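Local atomic coordinates of tryptophan synthase alpha chain (Campylobacter jejuni, PDB entry 3THA), a protein that probably cleaves indoleglycerol phosphate to indole and glyceraldehyde 3-phosphate, as the alpha subunit of tryptophan synthase in the last step of tryptophan biosynthesis. Residues A119-E124 and K165-L170; L125-S130 and K158-H163; E13-A18 and P201-F206. All blocks are in the same frame, centred on the assembly; numbering follows the deposited sequence.

Interaction 1: residues A119-E124 and K165-L170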
loop_
_atom_site.group_PDB
_atom_site.type_symbol
_atom_site.label_atom_id
_atom_site.label_comp_id
_atom_site.label_asym_id
_atom_site.label_seq_id
_atom_site.Cartn_x
_atom_site.Cartn_y
_atom_site.Cartn_z
ATOM N N ALA B 119 -1.560 7.186 -19.194
ATOM C CA ALA B 119 -1.874 5.886 -18.564
ATOM C C ALA B 119 -2.098 5.966 -17.062
ATOM O O ALA B 119 -1.539 6.838 -16.391
ATOM C CB ALA B 119 -0.778 4.902 -18.839
ATOM N N LEU B 120 -2.855 5.011 -16.520
ATOM C CA LEU B 120 -3.082 4.925 -15.093
ATOM C C LEU B 120 -2.642 3.576 -14.634
ATOM O O LEU B 120 -2.910 2.590 -15.299
ATOM C CB LEU B 120 -4.566 5.019 -14.779
ATOM C CG LEU B 120 -5.426 6.086 -15.465
ATOM C CD1 LEU B 120 -6.893 5.830 -15.138
ATOM C CD2 LEU B 120 -5.041 7.477 -14.985
ATOM N N ILE B 121 -1.982 3.526 -13.485
ATOM C CA ILE B 121 -1.744 2.307 -12.774
ATOM C C ILE B 121 -2.532 2.428 -11.457
ATOM O O ILE B 121 -2.319 3.372 -10.691
ATOM C CB ILE B 121 -0.271 2.199 -12.404
ATOM C CG1 ILE B 121 0.617 2.410 -13.632
ATOM C CG2 ILE B 121 0.039 0.868 -11.679
ATOM C CD1 ILE B 121 2.092 2.466 -13.307
ATOM N N VAL B 122 -3.423 1.479 -11.167
ATOM C CA VAL B 122 -4.219 1.551 -9.941
ATOM C C VAL B 122 -3.897 0.329 -9.092
ATOM O O VAL B 122 -4.364 -0.793 -9.394
ATOM C CB VAL B 122 -5.746 1.638 -10.215
ATOM C CG1 VAL B 122 -6.472 1.969 -8.929
ATOM C CG2 VAL B 122 -6.081 2.733 -11.326
ATOM N N PRO B 123 -3.042 0.526 -8.072
ATOM C CA PRO B 123 -2.660 -0.551 -7.213
ATOM C C PRO B 123 -3.893 -1.064 -6.526
ATOM O O PRO B 123 -4.752 -0.258 -6.083
ATOM C CB PRO B 123 -1.761 0.149 -6.134
ATOM C CG PRO B 123 -1.240 1.328 -6.845
ATOM C CD PRO B 123 -2.364 1.792 -7.705
ATOM N N GLU B 124 -3.911 -2.386 -6.372
ATOM C CA GLU B 124 -4.919 -3.126 -5.648
ATOM C C GLU B 124 -6.317 -3.048 -6.289
ATOM O O GLU B 124 -7.302 -3.558 -5.708
ATOM C CB GLU B 124 -4.935 -2.768 -4.167
ATOM C CG GLU B 124 -3.529 -2.649 -3.522
ATOM C CD GLU B 124 -2.749 -3.972 -3.423
ATOM O OE1 GLU B 124 -3.297 -5.056 -3.798
ATOM O OE2 GLU B 124 -1.574 -3.891 -2.977
ATOM N N LYS B 165 -3.276 -2.633 -22.974
ATOM C CA LYS B 165 -2.817 -1.435 -23.639
ATOM C C LYS B 165 -1.671 -0.797 -22.822
ATOM O O LYS B 165 -1.575 -0.978 -21.600
ATOM C CB LYS B 165 -3.980 -0.454 -23.823
ATOM C CG LYS B 165 -5.272 -1.032 -24.531
ATOM C CD LYS B 165 -5.185 -1.132 -26.074
ATOM C CE LYS B 165 -6.574 -1.397 -26.723
ATOM N NZ LYS B 165 -7.674 -0.586 -26.028
ATOM N N GLY B 166 -0.778 -0.092 -23.499
ATOM C CA GLY B 166 0.318 0.596 -22.814
ATOM C C GLY B 166 1.593 -0.196 -22.691
ATOM O O GLY B 166 2.368 -0.286 -23.663
ATOM N N PHE B 167 1.802 -0.790 -21.513
ATOM C CA PHE B 167 2.939 -1.667 -21.255
ATOM C C PHE B 167 2.503 -2.699 -20.235
ATOM O O PHE B 167 1.550 -2.470 -19.534
ATOM C CB PHE B 167 4.185 -0.866 -20.778
ATOM C CG PHE B 167 4.034 -0.177 -19.421
ATOM C CD1 PHE B 167 3.616 1.144 -19.337
ATOM C CD2 PHE B 167 4.349 -0.849 -18.230
ATOM C CE1 PHE B 167 3.503 1.805 -18.108
ATOM C CE2 PHE B 167 4.256 -0.201 -16.958
ATOM C CZ PHE B 167 3.835 1.125 -16.902
ATOM N N ILE B 168 3.169 -3.843 -20.175
ATOM C CA ILE B 168 2.902 -4.793 -19.122
ATOM C C ILE B 168 3.807 -4.473 -17.957
ATOM O O ILE B 168 5.010 -4.256 -18.140
ATOM C CB ILE B 168 3.110 -6.265 -19.561
ATOM C CG1 ILE B 168 2.459 -6.518 -20.930
ATOM C CG2 ILE B 168 2.543 -7.215 -18.495
ATOM C CD1 ILE B 168 0.977 -6.229 -20.957
ATOM N N TYR B 169 3.215 -4.438 -16.760
ATOM C CA TYR B 169 3.941 -4.164 -15.550
ATOM C C TYR B 169 4.215 -5.512 -14.952
ATOM O O TYR B 169 3.343 -6.085 -14.280
ATOM C CB TYR B 169 3.081 -3.339 -14.611
ATOM C CG TYR B 169 3.817 -2.557 -13.511
ATOM C CD1 TYR B 169 4.794 -3.165 -12.713
ATOM C CD2 TYR B 169 3.512 -1.216 -13.264
ATOM C CE1 TYR B 169 5.465 -2.456 -11.724
ATOM C CE2 TYR B 169 4.210 -0.484 -12.273
ATOM C CZ TYR B 169 5.159 -1.126 -11.498
ATOM O OH TYR B 169 5.828 -0.443 -10.488
ATOM N N LEU B 170 5.413 -6.032 -15.220
ATOM C CA LEU B 170 5.925 -7.241 -14.592
ATOM C C LEU B 170 6.560 -6.995 -13.206
ATOM O O LEU B 170 7.689 -6.512 -13.111
ATOM C CB LEU B 170 6.939 -7.943 -15.497
ATOM C CG LEU B 170 7.398 -9.287 -14.911
ATOM C CD1 LEU B 170 6.209 -10.194 -14.418
ATOM C CD2 LEU B 170 8.258 -10.051 -15.864
#
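Ile121 meets the rings of Phe167 and Tyr169 inside the barrel. Its terminal methyl makes the closest contacts. Ile121 CD1 lies 3.8 Å from Tyr169 CE2 and 3.9 Å from Tyr169 CD2. The methyl comes in at the edge of the tyrosine ring, in its plane, and the two side chains cross at about a right angle. The CG1 branch of Ile121 runs straight out to CD1 (chi2 174°), which carries the methyl across to the rings. The other branch stands further back, with Ile121 CG2 4.4 Å from Tyr169 CD2. Phe167 is met more loosely. Its CZ is 4.2 Å from Ile121 CD1, and the methyl approaches the ring obliquely.

The contact thins out toward the start of both segments. Ala119 points toward 165-170, yet its CB stays 5.3 Å from Phe167 CE1. Beyond Phe167 the chain runs out to exposed Lys165. The three touching residues are all buried. No hydrogen bond joins the segments, so this is apolar packing of barrel-lining side chains. It lies close to the predicted active site: the side chain of Ile121 is about 3 Å from that of Glu46, one of two predicted proton acceptors.

Strands 117-121 and 168-171 are not neighbours in the TIM barrel: strand 143-148 lies between them, and strand 90-94 flanks 117-121 on its other side. Leu120 and Val122 rest on helix 131-140 outside the barrel, while Tyr169 packs against Ala56 of the second subunit.

Interaction 2: residues L125-S130 and K158-H163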
loop_
_atom_site.group_PDB
_atom_site.type_symbol
_atom_site.label_atom_id
_atom_site.label_comp_id
_atom_site.label_asym_id
_atom_site.label_seq_id
_atom_site.Cartn_x
_atom_site.Cartn_y
_atom_site.Cartn_z
ATOM N N LEU B 125 -6.400 -2.479 -7.497
ATOM C CA LEU B 125 -7.618 -2.648 -8.281
ATOM C C LEU B 125 -7.429 -3.900 -9.112
ATOM O O LEU B 125 -6.700 -3.876 -10.098
ATOM C CB LEU B 125 -7.912 -1.448 -9.164
ATOM C CG LEU B 125 -9.271 -1.411 -9.870
ATOM C CD1 LEU B 125 -10.389 -1.193 -8.864
ATOM C CD2 LEU B 125 -9.266 -0.286 -10.875
ATOM N N SER B 126 -8.046 -5.005 -8.715
ATOM C CA SER B 126 -7.934 -6.225 -9.521
ATOM C C SER B 126 -8.665 -6.075 -10.866
ATOM O O SER B 126 -9.511 -5.179 -11.058
ATOM C CB SER B 126 -8.521 -7.444 -8.797
ATOM O OG SER B 126 -9.931 -7.342 -8.805
ATOM N N PHE B 127 -8.351 -6.978 -11.792
ATOM C CA PHE B 127 -8.942 -6.895 -13.119
ATOM C C PHE B 127 -10.481 -6.950 -13.072
ATOM O O PHE B 127 -11.192 -6.207 -13.773
ATOM C CB PHE B 127 -8.409 -8.021 -13.987
ATOM C CG PHE B 127 -9.056 -8.073 -15.339
ATOM C CD1 PHE B 127 -10.155 -8.920 -15.566
ATOM C CD2 PHE B 127 -8.615 -7.221 -16.368
ATOM C CE1 PHE B 127 -10.777 -8.944 -16.812
ATOM C CE2 PHE B 127 -9.231 -7.230 -17.627
ATOM C CZ PHE B 127 -10.317 -8.093 -17.854
ATOM N N GLU B 128 -10.974 -7.858 -12.253
ATOM C CA GLU B 128 -12.395 -8.085 -12.085
ATOM C C GLU B 128 -13.161 -6.846 -11.582
ATOM O O GLU B 128 -14.374 -6.747 -11.839
ATOM C CB GLU B 128 -12.598 -9.257 -11.123
ATOM C CG GLU B 128 -12.279 -10.638 -11.757
ATOM C CD GLU B 128 -10.772 -11.061 -11.684
ATOM O OE1 GLU B 128 -9.901 -10.301 -11.151
ATOM O OE2 GLU B 128 -10.478 -12.191 -12.183
ATOM N N GLU B 129 -12.467 -5.932 -10.875
ATOM C CA GLU B 129 -13.085 -4.727 -10.309
ATOM C C GLU B 129 -12.998 -3.583 -11.279
ATOM O O GLU B 129 -13.639 -2.558 -11.099
ATOM C CB GLU B 129 -12.390 -4.293 -9.017
ATOM C CG GLU B 129 -12.768 -5.044 -7.780
ATOM C CD GLU B 129 -11.868 -4.672 -6.612
ATOM O OE1 GLU B 129 -12.121 -3.638 -5.932
ATOM O OE2 GLU B 129 -10.885 -5.413 -6.385
ATOM N N SER B 130 -12.200 -3.768 -12.316
ATOM C CA SER B 130 -11.843 -2.686 -13.219
ATOM C C SER B 130 -12.878 -2.224 -14.227
ATOM O O SER B 130 -12.665 -1.205 -14.876
ATOM C CB SER B 130 -10.569 -3.072 -13.960
ATOM O OG SER B 130 -9.510 -3.278 -13.029
ATOM N N LYS B 158 -2.134 -14.926 -20.279
ATOM C CA LYS B 158 -2.710 -14.868 -21.627
ATOM C C LYS B 158 -3.998 -14.017 -21.600
ATOM O O LYS B 158 -4.158 -13.078 -22.381
ATOM C CB LYS B 158 -2.934 -16.288 -22.167
ATOM C CG LYS B 158 -3.739 -16.404 -23.459
ATOM C CD LYS B 158 -3.420 -17.724 -24.207
ATOM C CE LYS B 158 -4.415 -18.038 -25.347
ATOM N NZ LYS B 158 -4.254 -17.197 -26.594
ATOM N N LYS B 159 -4.887 -14.321 -20.670
ATOM C CA LYS B 159 -6.101 -13.552 -20.508
ATOM C C LYS B 159 -5.898 -12.057 -20.112
ATOM O O LYS B 159 -6.607 -11.177 -20.616
ATOM C CB LYS B 159 -7.025 -14.288 -19.537
ATOM C CG LYS B 159 -8.138 -13.466 -18.993
ATOM C CD LYS B 159 -8.861 -14.166 -17.831
ATOM C CE LYS B 159 -9.704 -13.142 -17.028
ATOM N NZ LYS B 159 -10.756 -12.474 -17.885
ATOM N N LEU B 160 -4.936 -11.746 -19.243
ATOM C CA LEU B 160 -4.731 -10.343 -18.859
ATOM C C LEU B 160 -4.088 -9.517 -19.969
ATOM O O LEU B 160 -4.395 -8.318 -20.115
ATOM C CB LEU B 160 -3.916 -10.240 -17.579
ATOM C CG LEU B 160 -4.704 -10.592 -16.312
ATOM C CD1 LEU B 160 -3.750 -11.055 -15.209
ATOM C CD2 LEU B 160 -5.557 -9.413 -15.815
ATOM N N VAL B 161 -3.212 -10.135 -20.758
ATOM C CA VAL B 161 -2.410 -9.335 -21.677
ATOM C C VAL B 161 -2.877 -9.328 -23.119
ATOM O O VAL B 161 -2.612 -8.391 -23.849
ATOM C CB VAL B 161 -0.897 -9.653 -21.607
ATOM C CG1 VAL B 161 -0.407 -9.535 -20.178
ATOM C CG2 VAL B 161 -0.591 -11.014 -22.175
ATOM N N LYS B 162 -3.587 -10.359 -23.540
ATOM C CA LYS B 162 -3.958 -10.469 -24.957
ATOM C C LYS B 162 -4.599 -9.176 -25.459
ATOM O O LYS B 162 -4.371 -8.776 -26.604
ATOM C CB LYS B 162 -4.895 -11.656 -25.181
ATOM C CG LYS B 162 -5.123 -12.035 -26.623
ATOM C CD LYS B 162 -6.343 -12.968 -26.770
ATOM C CE LYS B 162 -6.719 -13.174 -28.247
ATOM N NZ LYS B 162 -6.217 -14.472 -28.733
ATOM N N HIS B 163 -5.370 -8.528 -24.584
ATOM C CA HIS B 163 -6.140 -7.332 -24.934
ATOM C C HIS B 163 -5.728 -6.067 -24.175
ATOM O O HIS B 163 -6.521 -5.123 -24.101
ATOM C CB HIS B 163 -7.636 -7.586 -24.699
ATOM C CG HIS B 163 -8.224 -8.626 -25.612
ATOM N ND1 HIS B 163 -7.943 -8.684 -26.965
ATOM C CD2 HIS B 163 -9.093 -9.638 -25.368
ATOM C CE1 HIS B 163 -8.597 -9.697 -27.509
ATOM N NE2 HIS B 163 -9.308 -10.292 -26.563
#
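Lys159 and Leu160 of helix 154-161 both reach Phe127, which stands in the 3-10 segment of the loop between strand 117-121 and helix 131-140. Phe127 has its CG anti to the backbone N (chi1 175°), and the ring extends toward the helix.

Lys159 comes first along the helix. Its chain runs extended and bends only at the last torsion (chi4 60°). This sets Lys159 NZ 3.7 Å from Phe127 CE1. The ammonium approaches the ring obliquely. Glu128 OE2 is 5.7 Å from Lys159 NZ, too far for a direct bond; that carboxylate instead makes a salt bridge with Arg156.

Leu160 supplies the apolar half. Its CD2 methyl lies 3.7 Å from Phe127 CB and 3.8 Å from Phe127 CG. The two side chains run past each other in opposite directions, so the methyl touches the root of the phenylalanine and not its far end. Leu160 also packs on Thr146 of strand 143-148.

Val161 packs on Phe197 and Thr198 instead. The loop is braced on its own side. Ser126 O accepts from Ser130 OG at 2.7 Å and from Glu129 N at 3.1 Å, and the two donors come from opposite faces of the carbonyl plane.

The contact joins the loop after the fourth barrel strand to the helix before the sixth, near the surface and away from the active site. No hydrogen bond crosses it. The chemistry is therefore van der Waals packing of one ring, with a lysine whose charge is probably eased by solvent and the nearby glutamate.

Interaction 3: residues E13-A18 and P201-F206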
loop_
_atom_site.group_PDB
_atom_site.type_symbol
_atom_site.label_atom_id
_atom_site.label_comp_id
_atom_site.label_asym_id
_atom_site.label_seq_id
_atom_site.Cartn_x
_atom_site.Cartn_y
_atom_site.Cartn_z
ATOM N N GLU B 13 16.463 2.055 -26.413
ATOM C CA GLU B 13 16.688 0.616 -26.213
ATOM C C GLU B 13 15.803 0.181 -25.061
ATOM O O GLU B 13 14.863 -0.591 -25.233
ATOM C CB GLU B 13 18.168 0.307 -25.902
ATOM C CG GLU B 13 18.984 -0.305 -27.055
ATOM C CD GLU B 13 18.450 -1.683 -27.527
ATOM O OE1 GLU B 13 18.075 -2.547 -26.682
ATOM O OE2 GLU B 13 18.423 -1.901 -28.764
ATOM N N ASN B 14 16.079 0.728 -23.888
ATOM C CA ASN B 14 15.387 0.337 -22.675
ATOM C C ASN B 14 14.778 1.561 -22.019
ATOM O O ASN B 14 15.309 2.654 -22.145
ATOM C CB ASN B 14 16.370 -0.318 -21.732
ATOM C CG ASN B 14 15.731 -1.313 -20.878
ATOM O OD1 ASN B 14 15.329 -1.005 -19.760
ATOM N ND2 ASN B 14 15.594 -2.538 -21.387
ATOM N N ALA B 15 13.657 1.391 -21.328
ATOM C CA ALA B 15 12.999 2.550 -20.744
ATOM C C ALA B 15 13.430 2.779 -19.325
ATOM O O ALA B 15 13.454 1.846 -18.516
ATOM C CB ALA B 15 11.485 2.430 -20.822
ATOM N N ASN B 16 13.773 4.024 -19.016
ATOM C CA ASN B 16 13.924 4.386 -17.630
ATOM C C ASN B 16 12.616 4.932 -17.091
ATOM O O ASN B 16 12.090 5.913 -17.613
ATOM C CB ASN B 16 15.059 5.370 -17.453
ATOM C CG ASN B 16 16.338 4.866 -18.042
ATOM O OD1 ASN B 16 16.650 3.690 -17.940
ATOM N ND2 ASN B 16 17.095 5.756 -18.668
ATOM N N VAL B 17 12.077 4.265 -16.075
ATOM C CA VAL B 17 10.770 4.622 -15.539
ATOM C C VAL B 17 10.974 4.938 -14.086
ATOM O O VAL B 17 11.705 4.244 -13.406
ATOM C CB VAL B 17 9.739 3.455 -15.641
ATOM C CG1 VAL B 17 8.350 3.926 -15.166
ATOM C CG2 VAL B 17 9.670 2.947 -17.064
ATOM N N ALA B 18 10.323 5.978 -13.603
ATOM C CA ALA B 18 10.489 6.352 -12.240
ATOM C C ALA B 18 9.174 6.757 -11.635
ATOM O O ALA B 18 8.248 7.226 -12.316
ATOM C CB ALA B 18 11.524 7.516 -12.123
ATOM N N PRO B 201 5.316 -3.367 -24.828
ATOM C CA PRO B 201 6.514 -3.339 -24.007
ATOM C C PRO B 201 6.327 -3.903 -22.582
ATOM O O PRO B 201 5.246 -3.807 -21.980
ATOM C CB PRO B 201 6.906 -1.864 -24.000
ATOM C CG PRO B 201 5.707 -1.126 -24.504
ATOM C CD PRO B 201 5.019 -2.055 -25.417
ATOM N N ILE B 202 7.381 -4.538 -22.082
ATOM C CA ILE B 202 7.397 -5.118 -20.744
ATOM C C ILE B 202 8.432 -4.372 -19.910
ATOM O O ILE B 202 9.590 -4.229 -20.320
ATOM C CB ILE B 202 7.670 -6.661 -20.813
ATOM C CG1 ILE B 202 6.677 -7.301 -21.809
ATOM C CG2 ILE B 202 7.530 -7.329 -19.414
ATOM C CD1 ILE B 202 7.057 -8.654 -22.342
ATOM N N PHE B 203 7.981 -3.830 -18.787
ATOM C CA PHE B 203 8.787 -3.065 -17.839
ATOM C C PHE B 203 8.743 -3.749 -16.480
ATOM O O PHE B 203 7.663 -4.059 -15.981
ATOM C CB PHE B 203 8.259 -1.629 -17.651
ATOM C CG PHE B 203 8.136 -0.803 -18.926
ATOM C CD1 PHE B 203 8.876 -1.074 -20.055
ATOM C CD2 PHE B 203 7.294 0.296 -18.953
ATOM C CE1 PHE B 203 8.735 -0.301 -21.211
ATOM C CE2 PHE B 203 7.150 1.082 -20.113
ATOM C CZ PHE B 203 7.862 0.779 -21.240
ATOM N N VAL B 204 9.914 -3.969 -15.876
ATOM C CA VAL B 204 10.002 -4.614 -14.577
ATOM C C VAL B 204 10.247 -3.634 -13.440
ATOM O O VAL B 204 11.206 -2.869 -13.477
ATOM C CB VAL B 204 11.116 -5.647 -14.526
ATOM C CG1 VAL B 204 10.967 -6.464 -13.260
ATOM C CG2 VAL B 204 11.078 -6.563 -15.734
ATOM N N GLY B 205 9.386 -3.691 -12.428
ATOM C CA GLY B 205 9.489 -2.872 -11.234
ATOM C C GLY B 205 9.284 -3.651 -9.942
ATOM O O GLY B 205 8.782 -4.798 -9.951
ATOM N N PHE B 206 9.644 -3.000 -8.825
ATOM C CA PHE B 206 9.674 -3.574 -7.441
ATOM C C PHE B 206 11.054 -4.120 -7.022
ATOM O O PHE B 206 11.524 -5.124 -7.554
ATOM C CB PHE B 206 8.552 -4.614 -7.114
ATOM C CG PHE B 206 8.531 -5.025 -5.640
ATOM C CD1 PHE B 206 7.671 -4.400 -4.748
ATOM C CD2 PHE B 206 9.424 -5.990 -5.149
ATOM C CE1 PHE B 206 7.691 -4.731 -3.395
ATOM C CE2 PHE B 206 9.448 -6.340 -3.793
ATOM C CZ PHE B 206 8.583 -5.707 -2.908
#
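Phe203 spans two residues of strand 15-21, Ala15 and Val17, and all of the direct contact is apolar. Ala15 CB lies 3.9 Å from Phe203 CE1 and 4.0 Å from Phe203 CZ, at the far end of the ring. Val17 CG2 reaches the near part, 4.0 Å from Phe203 CD2. The two methyls therefore meet ring carbons that are para to each other, CE1 and CD2. Both approach the ring obliquely. The side chains of Val17 and Phe203 cross at about a right angle. Of the two valine branches it is CG2, anti to the carbonyl carbon, that makes the contact. The backbones stay well apart: the nearest CA atoms, those of Ala15 and Phe203, are 7.6 Å from each other.

Aromatic packing extends the cluster. The Phe203 ring also meets that of Phe167, with the planes about 30° apart.

No hydrogen bond joins the segments. Strand 223-226 lies between the two strands and closes the barrel, and Ala15 and Val17 both bond to its Val224 through the backbone. Polar side-chain bonds lie near the strand starts, where Asp222 OD2 accepts from Ile202 N and Asp43 OD2 accepts from Asn16 N.

The chemistry thus differs between the barrel interior and the strand starts. Inside, methyls and a ring pack together, and Val17 brings this apolar lining to Glu46, a predicted proton acceptor, with about 4 Å between their side chains. Near the strand starts, carboxylates bind backbone N-H groups of the strands.

Interactions 1 and 3 lie inside one TIM barrel, with centres 12 Å apart. Each brings together side chains from strands separated by one other strand. They join where strands 168-171 and 202-205 lie side by side: Ile168 N is 2.8 Å from Pro201 O, and Ile168 O is 3.1 Å from Phe203 N, both probable hydrogen bonds. Both contacts also come near Glu46, through Ile121 and Val17. Interaction 2 lies outside the barrel, its centre 10 Å from that of interaction 1. The two touch where Ile168 CD1 packs 3.7 Å from Val161 CG1. Interactions 2 and 3 do not touch; their nearest atoms are about 8 Å apart.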